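Local coordinates for protein extracellular ligand-binding receptor (Rhodopseudomonas palustris, PDB 4F06) that probably serves as the solute-binding receptor of an ABC transporter, capturing p-hydroxybenzoate and related lignin-derived aromatic acids for uptake, at residues Val10-Ser15 against Tyr49-Val53; Pro17-Phe21 against Pro203-Pro207; Val234-Pro240 against Lys351-Arg355; Phe267-Leu271 against Ser285-Tyr289. All coordinates share one frame; numbering follows the deposited sequence.

Contact 1 of 4, residues Val10-Ser15 against Tyr49-Val53; sequences VIGTMS and YRDEV. With SO4 (sulfate ion), chain H.
Asp51 reaches over to the loop that follows strand 5-12 and grips it with both carboxylate oxygens. OD2 uses its syn lone pair to accept a short hydrogen bond, 2.5 Å, from Ser15 OG, whereas OD1 is met from above the carboxylate plane, 60° out of it, by Met14 N at 2.9 Å. Weak bonds from Ser15 N and Val53 N converge on the same OD1. With CG anti to the backbone N (chi1 -171°), the carboxylate swings toward these donors. Val10 and Tyr49, on the same sheet face as Asp51, lie side by side and point the same way, Val10 CB being 3.7 Å from Tyr49 CD2. Met14, a selenomethionine bent at chi2 and chi3, curls back until its CE lies 3.9 Å from that same CD2. On the opposite face Ile11 crosses Glu52 at about a right angle, its CG2 3.6 Å from Glu52 CB; the glutamate's carboxylate goes on to Asn84 and to the backbone N atoms of Tyr80 and Phe81 at the ligand pocket. Arg50 leads away from the sheet to Glu66 and, through NH1 and NH2, to a sulfate probably left by crystallisation. Between these faces the parallel strands of a beta-alpha-beta unit, joined through helix 19-36, are bonded from Arg50 N to Val10 O at 2.8 Å and from Gly12 N to Arg50 O at 3.0 Å. With a hydroxyl and backbone N-H groups all directed at it, the Asp51 carboxylate is likely to stay ionised and to fix the loop leading into helix 19-36.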
loop_
_atom_site.group_PDB
_atom_site.type_symbol
_atom_site.label_atom_id
_atom_site.label_comp_id
_atom_site.label_asym_id
_atom_site.label_seq_id
_atom_site.Cartn_x
_atom_site.Cartn_y
_atom_site.Cartn_z
ATOM N N VAL A 10 -4.177 11.666 11.672
ATOM C CA VAL A 10 -4.208 10.570 10.716
ATOM C C VAL A 10 -5.376 10.782 9.780
ATOM O O VAL A 10 -6.541 10.832 10.234
ATOM C CB VAL A 10 -4.379 9.227 11.451
ATOM C CG1 VAL A 10 -4.394 8.091 10.436
ATOM C CG2 VAL A 10 -3.252 8.987 12.474
ATOM N N ILE A 11 -5.092 10.902 8.492
ATOM C CA ILE A 11 -6.169 11.046 7.501
ATOM C C ILE A 11 -6.270 9.694 6.791
ATOM O O ILE A 11 -5.283 9.153 6.291
ATOM C CB ILE A 11 -5.816 12.170 6.492
ATOM C CG1 ILE A 11 -5.759 13.540 7.219
ATOM C CG2 ILE A 11 -6.840 12.163 5.318
ATOM C CD1 ILE A 11 -5.116 14.620 6.381
ATOM N N GLY A 12 -7.477 9.132 6.742
ATOM C CA GLY A 12 -7.656 7.836 6.060
ATOM C C GLY A 12 -9.080 7.645 5.691
ATOM O O GLY A 12 -9.930 8.466 6.054
ATOM N N THR A 13 -9.354 6.570 4.969
ATOM C CA THR A 13 -10.720 6.285 4.536
ATOM C C THR A 13 -11.437 5.590 5.686
ATOM O O THR A 13 -11.415 4.369 5.816
ATOM C CB THR A 13 -10.705 5.451 3.234
ATOM O OG1 THR A 13 -9.831 4.327 3.416
ATOM C CG2 THR A 13 -10.206 6.271 2.076
HETATM N N MSE A 14 -12.037 6.398 6.566
HETATM C CA MSE A 14 -12.621 5.892 7.814
HETATM C C MSE A 14 -14.053 5.430 7.657
HETATM O O MSE A 14 -14.582 4.745 8.531
HETATM C CB MSE A 14 -12.573 6.937 8.926
HETATM C CG MSE A 14 -11.188 7.563 9.173
HETATM SE SE MSE A 14 -9.666 6.348 9.403
HETATM C CE MSE A 14 -10.184 5.588 10.986
ATOM N N SER A 15 -14.724 5.873 6.597
ATOM C CA SER A 15 -16.112 5.507 6.288
ATOM C C SER A 15 -16.196 5.299 4.793
ATOM O O SER A 15 -15.245 5.617 4.070
ATOM C CB SER A 15 -17.088 6.596 6.706
ATOM O OG SER A 15 -16.979 7.731 5.832
ATOM N N TYR A 49 -8.094 11.046 14.248
ATOM C CA TYR A 49 -8.424 10.511 12.920
ATOM C C TYR A 49 -9.391 11.418 12.179
ATOM O O TYR A 49 -10.380 11.898 12.753
ATOM C CB TYR A 49 -9.029 9.082 13.052
ATOM C CG TYR A 49 -8.042 8.122 13.670
ATOM C CD1 TYR A 49 -7.927 7.999 15.055
ATOM C CD2 TYR A 49 -7.196 7.367 12.855
ATOM C CE1 TYR A 49 -6.988 7.127 15.601
ATOM C CE2 TYR A 49 -6.264 6.503 13.406
ATOM C CZ TYR A 49 -6.160 6.398 14.764
ATOM O OH TYR A 49 -5.227 5.533 15.312
ATOM N N ARG A 50 -9.162 11.592 10.885
ATOM C CA ARG A 50 -10.065 12.361 10.041
ATOM C C ARG A 50 -10.310 11.561 8.763
ATOM O O ARG A 50 -9.459 10.764 8.320
ATOM C CB ARG A 50 -9.426 13.718 9.695
ATOM C CG ARG A 50 -9.216 14.656 10.879
ATOM C CD ARG A 50 -10.555 15.071 11.495
ATOM N NE ARG A 50 -10.390 15.986 12.642
ATOM C CZ ARG A 50 -10.458 15.628 13.915
ATOM N NH1 ARG A 50 -10.676 14.353 14.240
ATOM N NH2 ARG A 50 -10.313 16.559 14.864
ATOM N N ASP A 51 -11.465 11.795 8.135
ATOM C CA ASP A 51 -11.955 10.902 7.081
ATOM C C ASP A 51 -11.763 11.485 5.672
ATOM O O ASP A 51 -12.437 12.421 5.239
ATOM C CB ASP A 51 -13.431 10.620 7.385
ATOM C CG ASP A 51 -14.038 9.556 6.529
ATOM O OD1 ASP A 51 -13.346 8.883 5.704
ATOM O OD2 ASP A 51 -15.262 9.378 6.718
ATOM N N GLU A 52 -10.843 10.851 4.971
ATOM C CA GLU A 52 -10.517 11.152 3.624
ATOM C C GLU A 52 -11.629 10.816 2.607
ATOM O O GLU A 52 -11.753 11.500 1.552
ATOM C CB GLU A 52 -9.280 10.258 3.406
ATOM C CG GLU A 52 -8.738 10.198 2.052
ATOM C CD GLU A 52 -7.453 9.371 1.936
ATOM O OE1 GLU A 52 -6.919 8.828 2.963
ATOM O OE2 GLU A 52 -7.022 9.269 0.809
ATOM N N VAL A 53 -12.373 9.753 2.894
ATOM C CA VAL A 53 -13.535 9.261 2.080
ATOM C C VAL A 53 -13.208 8.718 0.656
ATOM O O VAL A 53 -13.495 7.556 0.354
ATOM C CB VAL A 53 -14.700 10.290 2.008
ATOM C CG1 VAL A 53 -15.909 9.653 1.296
ATOM C CG2 VAL A 53 -15.105 10.746 3.398
HETATM S S SO4 H . -11.139 14.230 17.977
HETATM O O1 SO4 H . -12.448 14.227 18.682
HETATM O O2 SO4 H . -10.855 15.612 17.489
HETATM O O3 SO4 H . -10.067 13.827 18.931
HETATM O O4 SO4 H . -11.150 13.268 16.835
HETATM O O HOH W 1 -14.303 5.219 1.585
#

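Contact 2 of 4, residues Pro17-Phe21 against Pro203-Pro207; sequences PYALF and PAGPP. With PHB (p-hydroxybenzoic acid), chain B.
Tyr18 lies against the turn of Pro203-Pro207 with one ring face and one edge engaged. Its CG lies opposite the carbonyl carbon (chi1 -62°), which carries the ring across to that turn. Pro206 CD sits over the face in a CH-pi contact, 4.3 Å from the ring centroid, while the carbonyl O of Ala204 approaches in the ring plane, 3.2 Å from Tyr18 CD1. The phenol end travels on to Pro207, whose CG is 3.3 Å from Tyr18 OH. Beside it Phe21 presses its CZ on Ala204 CB at 3.5 Å, and Pro17 CB packs on Pro206 CG. Gly205, at the N-cap position of helix 206-217, takes backbone angles at which a side chain would jam against the preceding carbonyl O, and a CB would also strike Tyr18 CE1. In the two-lobed periplasmic binding protein fold these segments come from different lobes, one leading into helix 19-36 beside the first sheet, the other following strand 197-201 of the second, so that the contact bridges the cleft, consistent with a closed, ligand-bound form. Trimming Tyr18 to an alanine would probably strip Pro206 of its aromatic partner and open a gap across this junction. On the cleft side Ala204 N donates an almost straight bond (176°) to the phenolic O4 of p-hydroxybenzoic acid at 3.1 Å, and Pro203 CB touches the ligand's C5 at 3.5 Å. A second shell sets these groups: Tyr80 OH is bonded to Ala204 O and its ring meets Phe21, Phe81 meets Tyr18 edge-to-face, and the Tyr18 carbonyl is held by Thr13 OG1.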
loop_
_atom_site.group_PDB
_atom_site.type_symbol
_atom_site.label_atom_id
_atom_site.label_comp_id
_atom_site.label_asym_id
_atom_site.label_seq_id
_atom_site.Cartn_x
_atom_site.Cartn_y
_atom_site.Cartn_z
ATOM N N PRO A 17 -16.915 3.276 1.016
ATOM C CA PRO A 17 -16.578 2.024 0.354
ATOM C C PRO A 17 -15.200 1.494 0.757
ATOM O O PRO A 17 -14.964 0.273 0.667
ATOM C CB PRO A 17 -16.671 2.375 -1.124
ATOM C CG PRO A 17 -17.474 3.652 -1.199
ATOM C CD PRO A 17 -17.395 4.326 0.098
ATOM N N TYR A 18 -14.277 2.398 1.113
ATOM C CA TYR A 18 -12.896 2.020 1.466
ATOM C C TYR A 18 -12.680 2.045 2.977
ATOM O O TYR A 18 -11.519 2.043 3.434
ATOM C CB TYR A 18 -11.915 2.996 0.763
ATOM C CG TYR A 18 -12.040 2.910 -0.742
ATOM C CD1 TYR A 18 -11.299 1.973 -1.484
ATOM C CD2 TYR A 18 -12.879 3.796 -1.453
ATOM C CE1 TYR A 18 -11.413 1.902 -2.882
ATOM C CE2 TYR A 18 -13.019 3.726 -2.827
ATOM C CZ TYR A 18 -12.278 2.777 -3.545
ATOM O OH TYR A 18 -12.343 2.661 -4.920
ATOM N N ALA A 19 -13.754 1.979 3.767
ATOM C CA ALA A 19 -13.666 2.129 5.220
ATOM C C ALA A 19 -12.725 1.131 5.862
ATOM O O ALA A 19 -12.075 1.461 6.857
ATOM C CB ALA A 19 -15.041 1.982 5.843
ATOM N N LEU A 20 -12.637 -0.091 5.339
ATOM C CA LEU A 20 -11.770 -1.053 6.014
ATOM C C LEU A 20 -10.332 -0.609 6.023
ATOM O O LEU A 20 -9.583 -0.890 6.945
ATOM C CB LEU A 20 -11.891 -2.428 5.326
ATOM C CG LEU A 20 -11.194 -3.584 6.097
ATOM C CD1 LEU A 20 -11.608 -3.670 7.587
ATOM C CD2 LEU A 20 -11.607 -4.883 5.435
ATOM N N PHE A 21 -9.906 0.094 4.968
ATOM C CA PHE A 21 -8.500 0.498 4.860
ATOM C C PHE A 21 -8.119 1.571 5.860
ATOM O O PHE A 21 -6.962 1.575 6.357
ATOM C CB PHE A 21 -8.149 0.877 3.430
ATOM C CG PHE A 21 -8.386 -0.288 2.524
ATOM C CD1 PHE A 21 -7.458 -1.338 2.495
ATOM C CD2 PHE A 21 -9.587 -0.406 1.792
ATOM C CE1 PHE A 21 -7.725 -2.474 1.730
ATOM C CE2 PHE A 21 -9.839 -1.561 1.029
ATOM C CZ PHE A 21 -8.906 -2.586 1.013
ATOM N N PRO A 203 -7.125 0.276 -7.127
ATOM C CA PRO A 203 -6.981 0.491 -5.672
ATOM C C PRO A 203 -7.820 -0.550 -4.935
ATOM O O PRO A 203 -8.971 -0.877 -5.324
ATOM C CB PRO A 203 -7.555 1.906 -5.461
ATOM C CG PRO A 203 -8.444 2.132 -6.665
ATOM C CD PRO A 203 -7.758 1.409 -7.822
ATOM N N ALA A 204 -7.242 -1.093 -3.865
ATOM C CA ALA A 204 -7.947 -2.139 -3.100
ATOM C C ALA A 204 -9.262 -1.600 -2.580
ATOM O O ALA A 204 -9.368 -0.492 -2.059
ATOM C CB ALA A 204 -7.068 -2.588 -1.976
ATOM N N GLY A 205 -10.321 -2.390 -2.761
ATOM C CA GLY A 205 -11.689 -1.989 -2.432
ATOM C C GLY A 205 -12.637 -2.504 -3.481
ATOM O O GLY A 205 -12.327 -3.471 -4.192
ATOM N N PRO A 206 -13.795 -1.845 -3.622
ATOM C CA PRO A 206 -14.779 -2.333 -4.608
ATOM C C PRO A 206 -14.233 -2.528 -6.036
ATOM O O PRO A 206 -14.600 -3.516 -6.698
ATOM C CB PRO A 206 -15.868 -1.259 -4.575
ATOM C CG PRO A 206 -15.833 -0.822 -3.122
ATOM C CD PRO A 206 -14.357 -0.768 -2.772
ATOM N N PRO A 207 -13.302 -1.664 -6.517
ATOM C CA PRO A 207 -12.851 -1.881 -7.901
ATOM C C PRO A 207 -12.139 -3.224 -8.078
ATOM O O PRO A 207 -12.348 -3.915 -9.093
ATOM C CB PRO A 207 -11.854 -0.728 -8.128
ATOM C CG PRO A 207 -12.407 0.367 -7.226
ATOM C CD PRO A 207 -12.774 -0.390 -5.970
HETATM C "C1'" PHB B . -3.064 5.123 -4.303
HETATM O "O1'" PHB B . -1.872 5.458 -4.334
HETATM O "O2'" PHB B . -4.013 5.917 -4.627
HETATM C C1 PHB B . -3.383 3.711 -3.925
HETATM C C2 PHB B . -2.429 2.693 -4.117
HETATM C C3 PHB B . -2.737 1.387 -3.819
HETATM C C4 PHB B . -3.995 1.053 -3.362
HETATM C C5 PHB B . -4.946 2.034 -3.175
HETATM C C6 PHB B . -4.663 3.364 -3.464
HETATM O O4 PHB B . -4.360 -0.219 -3.103
#

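Contact 3 of 4, residues Val234-Pro240 against Lys351-Arg355; sequences VTEPDLP and KLINR
The flat amide of Asn354 enters between Val234 and Glu236, with the glutamate's carboxylate plane standing 74° from its own. Val234 presents CG2 and its backbone carbonyl to the amide end, and Glu236 passes obliquely with OE2 4.2 Å from Asn354 CB. CG of Asn354 is anti to the carbonyl carbon (chi1 -68°), which aims the amide at the 234-236 end of the opposite segment. A bend at chi2 (86°) brings the Glu236 carboxylate round to the strand, where a water bridges the two segments: it donates to Glu236 OE2 at 2.8 Å and accepts from Asn354 N at 3.0 Å. The same OE2 also accepts from Val257 N. Farther along, the contact turns apolar. Leu239 CB lies 3.9 Å from Leu352 CB. Leu352 CD1 is 3.5 Å from Leu239 O, and Leu239 CD1 rests on the backbone at Ile353 C, 3.7 Å away. This is packing of a 3-10 turn and the short helix 239-242 against the long strand 351-363. That strand runs antiparallel to 336-348, whose Arg343 touches both Val234 and Asn354, while Thr235 and Pro237 face helix 19-36.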
loop_
_atom_site.group_PDB
_atom_site.type_symbol
_atom_site.label_atom_id
_atom_site.label_comp_id
_atom_site.label_asym_id
_atom_site.label_seq_id
_atom_site.Cartn_x
_atom_site.Cartn_y
_atom_site.Cartn_z
ATOM N N VAL A 234 -5.878 -8.424 -4.375
ATOM C CA VAL A 234 -6.258 -9.641 -3.667
ATOM C C VAL A 234 -6.058 -9.482 -2.167
ATOM O O VAL A 234 -5.650 -10.389 -1.470
ATOM C CB VAL A 234 -5.544 -10.881 -4.206
ATOM C CG1 VAL A 234 -6.089 -11.261 -5.582
ATOM C CG2 VAL A 234 -4.038 -10.657 -4.261
ATOM N N THR A 235 -6.429 -8.333 -1.628
ATOM C CA THR A 235 -6.313 -8.131 -0.186
ATOM C C THR A 235 -7.103 -9.168 0.588
ATOM O O THR A 235 -8.191 -9.606 0.192
ATOM C CB THR A 235 -6.640 -6.721 0.282
ATOM O OG1 THR A 235 -7.990 -6.411 -0.016
ATOM C CG2 THR A 235 -5.698 -5.702 -0.375
ATOM N N GLU A 236 -6.539 -9.586 1.732
ATOM C CA GLU A 236 -7.044 -10.741 2.451
ATOM C C GLU A 236 -8.533 -10.668 2.774
ATOM O O GLU A 236 -9.221 -11.686 2.651
ATOM C CB GLU A 236 -6.168 -11.043 3.678
ATOM C CG GLU A 236 -4.837 -11.691 3.300
ATOM C CD GLU A 236 -3.745 -10.688 2.959
ATOM O OE1 GLU A 236 -3.990 -9.428 2.853
ATOM O OE2 GLU A 236 -2.611 -11.158 2.782
ATOM N N PRO A 237 -9.039 -9.503 3.256
ATOM C CA PRO A 237 -10.476 -9.519 3.617
ATOM C C PRO A 237 -11.415 -9.740 2.455
ATOM O O PRO A 237 -12.565 -10.125 2.679
ATOM C CB PRO A 237 -10.691 -8.140 4.245
ATOM C CG PRO A 237 -9.298 -7.810 4.778
ATOM C CD PRO A 237 -8.364 -8.282 3.702
ATOM N N ASP A 238 -10.945 -9.567 1.225
ATOM C CA ASP A 238 -11.804 -9.878 0.063
ATOM C C ASP A 238 -11.618 -11.279 -0.454
ATOM O O ASP A 238 -12.410 -11.707 -1.284
ATOM C CB ASP A 238 -11.671 -8.841 -1.037
ATOM C CG ASP A 238 -12.717 -7.723 -0.926
ATOM O OD1 ASP A 238 -13.795 -7.911 -0.295
ATOM O OD2 ASP A 238 -12.500 -6.659 -1.526
ATOM N N LEU A 239 -10.629 -12.030 0.036
ATOM C CA LEU A 239 -10.440 -13.406 -0.480
ATOM C C LEU A 239 -11.722 -14.245 -0.282
ATOM O O LEU A 239 -12.125 -14.929 -1.213
ATOM C CB LEU A 239 -9.197 -14.075 0.112
ATOM C CG LEU A 239 -7.868 -13.440 -0.372
ATOM C CD1 LEU A 239 -6.721 -14.186 0.300
ATOM C CD2 LEU A 239 -7.711 -13.487 -1.890
ATOM N N PRO A 240 -12.390 -14.180 0.889
ATOM C CA PRO A 240 -13.618 -14.990 1.026
ATOM C C PRO A 240 -14.746 -14.517 0.129
ATOM O O PRO A 240 -15.687 -15.290 -0.152
ATOM C CB PRO A 240 -14.029 -14.781 2.490
ATOM C CG PRO A 240 -12.798 -14.355 3.198
ATOM C CD PRO A 240 -11.967 -13.597 2.175
ATOM N N LYS A 351 -8.759 -21.839 5.213
ATOM C CA LYS A 351 -8.792 -20.394 5.005
ATOM C C LYS A 351 -8.117 -20.024 3.668
ATOM O O LYS A 351 -7.047 -20.557 3.358
ATOM C CB LYS A 351 -8.035 -19.711 6.162
ATOM C CG LYS A 351 -7.965 -18.217 6.083
ATOM C CD LYS A 351 -7.264 -17.641 7.307
ATOM C CE LYS A 351 -7.257 -16.117 7.238
ATOM N NZ LYS A 351 -7.020 -15.391 8.521
ATOM N N LEU A 352 -8.705 -19.101 2.908
ATOM C CA LEU A 352 -8.019 -18.516 1.750
ATOM C C LEU A 352 -6.997 -17.484 2.184
ATOM O O LEU A 352 -7.305 -16.603 2.985
ATOM C CB LEU A 352 -9.046 -17.890 0.786
ATOM C CG LEU A 352 -10.009 -18.922 0.208
ATOM C CD1 LEU A 352 -11.215 -18.256 -0.450
ATOM C CD2 LEU A 352 -9.282 -19.750 -0.838
ATOM N N ILE A 353 -5.767 -17.640 1.685
ATOM C CA ILE A 353 -4.651 -16.790 2.017
ATOM C C ILE A 353 -3.867 -16.444 0.752
ATOM O O ILE A 353 -3.997 -17.095 -0.292
ATOM C CB ILE A 353 -3.681 -17.467 3.027
ATOM C CG1 ILE A 353 -2.914 -18.653 2.395
ATOM C CG2 ILE A 353 -4.406 -17.863 4.322
ATOM C CD1 ILE A 353 -1.738 -19.103 3.236
ATOM N N ASN A 354 -3.012 -15.417 0.840
ATOM C CA ASN A 354 -1.976 -15.203 -0.190
ATOM C C ASN A 354 -0.722 -15.894 0.315
ATOM O O ASN A 354 -0.027 -15.355 1.198
ATOM C CB ASN A 354 -1.745 -13.694 -0.401
ATOM C CG ASN A 354 -2.953 -13.031 -1.046
ATOM O OD1 ASN A 354 -3.539 -12.068 -0.490
ATOM N ND2 ASN A 354 -3.344 -13.511 -2.175
ATOM N N ARG A 355 -0.437 -17.096 -0.203
ATOM C CA ARG A 355 0.725 -17.832 0.272
ATOM C C ARG A 355 1.971 -17.272 -0.412
ATOM O O ARG A 355 2.034 -17.258 -1.646
ATOM C CB ARG A 355 0.580 -19.299 -0.114
ATOM C CG ARG A 355 1.758 -20.191 0.364
ATOM C CD ARG A 355 1.480 -20.594 1.816
ATOM N NE ARG A 355 2.439 -21.500 2.406
ATOM C CZ ARG A 355 2.432 -22.827 2.303
ATOM N NH1 ARG A 355 3.407 -23.516 2.920
ATOM N NH2 ARG A 355 1.479 -23.466 1.608
HETATM O O HOH W 2 -2.259 -13.926 3.359
#

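Contact 4 of 4, residues Phe267-Leu271 against Ser285-Tyr289; sequences FLALL and SVAAY. With SO4 (sulfate ion), chain D.
Phe267 fills the tight, buried part of this contact, driving the edge of its ring into the face of Tyr289 in a T-shaped pair. The centroids are 5.0 Å apart and the planes 64° from each other, with Phe267 CE1 3.6 Å from Tyr289 CG. Phe267 swings CG to the far side from its backbone N (chi1 174°), as Tyr289 does, which sends each ring out from its helix toward the other. Phe267 CZ then comes to 3.5 Å from Ser285 OG, which lies at the ring edge and is bonded to Thr282 O, and to 3.7 Å from Val286 CA. Leu271 CD1, one turn along the same helix, covers a face of the phenylalanine. The helical segments 267-271 and 285-289, of helices 262-273 and 283-301, cross almost perpendicularly, their axes 12.0 Å apart, a separation spanned by the two aromatic side chains; helix 19-36 of the periplasmic binding protein fold touches both helices. The flanks add little: Leu271 CD2 stays 4.3 Å from Ser285 CB, and the partly exposed Leu270 meets Tyr289 OH through CD1 alone. That hydroxyl donates to O1 of a sulfate, probably from the crystallisation liquor, at 2.7 Å, an ion that His36 also binds. A leucine in place of Tyr289, lacking ring and hydroxyl, would probably leave the Phe267 edge without an aromatic face, Leu270 CD1 with less to rest on and the sulfate with one partner fewer. Trp32, a residue of one p-hydroxybenzoic acid site, meets the tyrosine ring edge-to-face.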
loop_
_atom_site.group_PDB
_atom_site.type_symbol
_atom_site.label_atom_id
_atom_site.label_comp_id
_atom_site.label_asym_id
_atom_site.label_seq_id
_atom_site.Cartn_x
_atom_site.Cartn_y
_atom_site.Cartn_z
ATOM N N PHE A 267 2.729 -9.389 15.737
ATOM C CA PHE A 267 1.883 -8.293 15.245
ATOM C C PHE A 267 0.438 -8.740 15.166
ATOM O O PHE A 267 -0.442 -7.985 15.586
ATOM C CB PHE A 267 2.394 -7.930 13.840
ATOM C CG PHE A 267 1.561 -6.910 13.075
ATOM C CD1 PHE A 267 1.291 -5.629 13.613
ATOM C CD2 PHE A 267 1.092 -7.219 11.795
ATOM C CE1 PHE A 267 0.562 -4.696 12.896
ATOM C CE2 PHE A 267 0.386 -6.276 11.071
ATOM C CZ PHE A 267 0.092 -5.034 11.619
ATOM N N LEU A 268 0.157 -9.948 14.651
ATOM C CA LEU A 268 -1.229 -10.407 14.583
ATOM C C LEU A 268 -1.813 -10.542 15.989
ATOM O O LEU A 268 -2.984 -10.190 16.224
ATOM C CB LEU A 268 -1.271 -11.735 13.828
ATOM C CG LEU A 268 -0.886 -11.637 12.333
ATOM C CD1 LEU A 268 -0.968 -13.003 11.680
ATOM C CD2 LEU A 268 -1.694 -10.607 11.533
ATOM N N ALA A 269 -1.029 -11.041 16.943
ATOM C CA ALA A 269 -1.512 -11.120 18.324
ATOM C C ALA A 269 -1.831 -9.729 18.876
ATOM O O ALA A 269 -2.826 -9.540 19.590
ATOM C CB ALA A 269 -0.469 -11.835 19.182
ATOM N N LEU A 270 -0.975 -8.750 18.568
ATOM C CA LEU A 270 -1.191 -7.375 19.045
ATOM C C LEU A 270 -2.423 -6.778 18.381
ATOM O O LEU A 270 -3.161 -6.031 19.023
ATOM C CB LEU A 270 0.039 -6.511 18.775
ATOM C CG LEU A 270 1.247 -6.856 19.658
ATOM C CD1 LEU A 270 2.539 -6.249 19.082
ATOM C CD2 LEU A 270 1.014 -6.384 21.104
ATOM N N LEU A 271 -2.646 -7.058 17.080
ATOM C CA LEU A 271 -3.879 -6.585 16.435
ATOM C C LEU A 271 -5.103 -7.120 17.150
ATOM O O LEU A 271 -6.055 -6.389 17.412
ATOM C CB LEU A 271 -3.879 -7.029 14.964
ATOM C CG LEU A 271 -2.956 -6.218 14.080
ATOM C CD1 LEU A 271 -2.696 -6.976 12.772
ATOM C CD2 LEU A 271 -3.558 -4.856 13.769
ATOM N N SER A 285 -2.629 -1.807 7.789
ATOM C CA SER A 285 -2.289 -1.967 9.210
ATOM C C SER A 285 -0.792 -2.036 9.471
ATOM O O SER A 285 -0.329 -1.449 10.440
ATOM C CB SER A 285 -3.021 -3.169 9.850
ATOM O OG SER A 285 -2.511 -4.379 9.348
ATOM N N VAL A 286 -0.053 -2.751 8.606
ATOM C CA VAL A 286 1.369 -2.863 8.851
ATOM C C VAL A 286 2.052 -1.529 8.528
ATOM O O VAL A 286 3.006 -1.119 9.200
ATOM C CB VAL A 286 1.994 -4.067 8.136
ATOM C CG1 VAL A 286 2.175 -3.885 6.622
ATOM C CG2 VAL A 286 3.374 -4.382 8.787
ATOM N N ALA A 287 1.556 -0.830 7.503
ATOM C CA ALA A 287 2.145 0.497 7.187
ATOM C C ALA A 287 1.898 1.439 8.366
ATOM O O ALA A 287 2.744 2.286 8.649
ATOM C CB ALA A 287 1.533 1.048 5.919
ATOM N N ALA A 288 0.746 1.304 9.018
ATOM C CA ALA A 288 0.447 2.155 10.186
ATOM C C ALA A 288 1.286 1.783 11.408
ATOM O O ALA A 288 1.741 2.678 12.129
ATOM C CB ALA A 288 -1.059 2.121 10.492
ATOM N N TYR A 289 1.478 0.484 11.625
ATOM C CA TYR A 289 2.301 0.023 12.743
ATOM C C TYR A 289 3.738 0.558 12.576
ATOM O O TYR A 289 4.317 1.121 13.521
ATOM C CB TYR A 289 2.272 -1.509 12.732
ATOM C CG TYR A 289 2.960 -2.187 13.909
ATOM C CD1 TYR A 289 2.277 -2.407 15.127
ATOM C CD2 TYR A 289 4.288 -2.593 13.820
ATOM C CE1 TYR A 289 2.889 -3.040 16.195
ATOM C CE2 TYR A 289 4.905 -3.231 14.893
ATOM C CZ TYR A 289 4.221 -3.431 16.087
ATOM O OH TYR A 289 4.826 -4.016 17.186
HETATM S S SO4 D . 8.553 -4.551 17.794
HETATM O O1 SO4 D . 7.432 -3.656 17.525
HETATM O O2 SO4 D . 8.983 -4.326 19.175
HETATM O O3 SO4 D . 8.140 -5.943 17.593
HETATM O O4 SO4 D . 9.765 -4.198 17.013
#

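How the contacts relate
Contacts 1, 2 and 3 form a continuous run through the molecule: contact 1 lies in the first sheet, contact 2 spans the two lobes and contact 3 packs the 234-240 segment on a strand of the second sheet. Contact 2 touches both of its neighbours, its centre about 12 Å from that of contact 1 and about 14 Å from that of contact 3. Segments of contacts 1 and 2 alternate along the chain, as strand 5-12 runs on into helix 19-36. Contact 4 is nested in sequence inside the loop closed by contact 3, centres about 17 Å apart, and touches none of the others directly. Helix 19-36 begins within contact 2 and touches residues of contacts 1, 3 and 4.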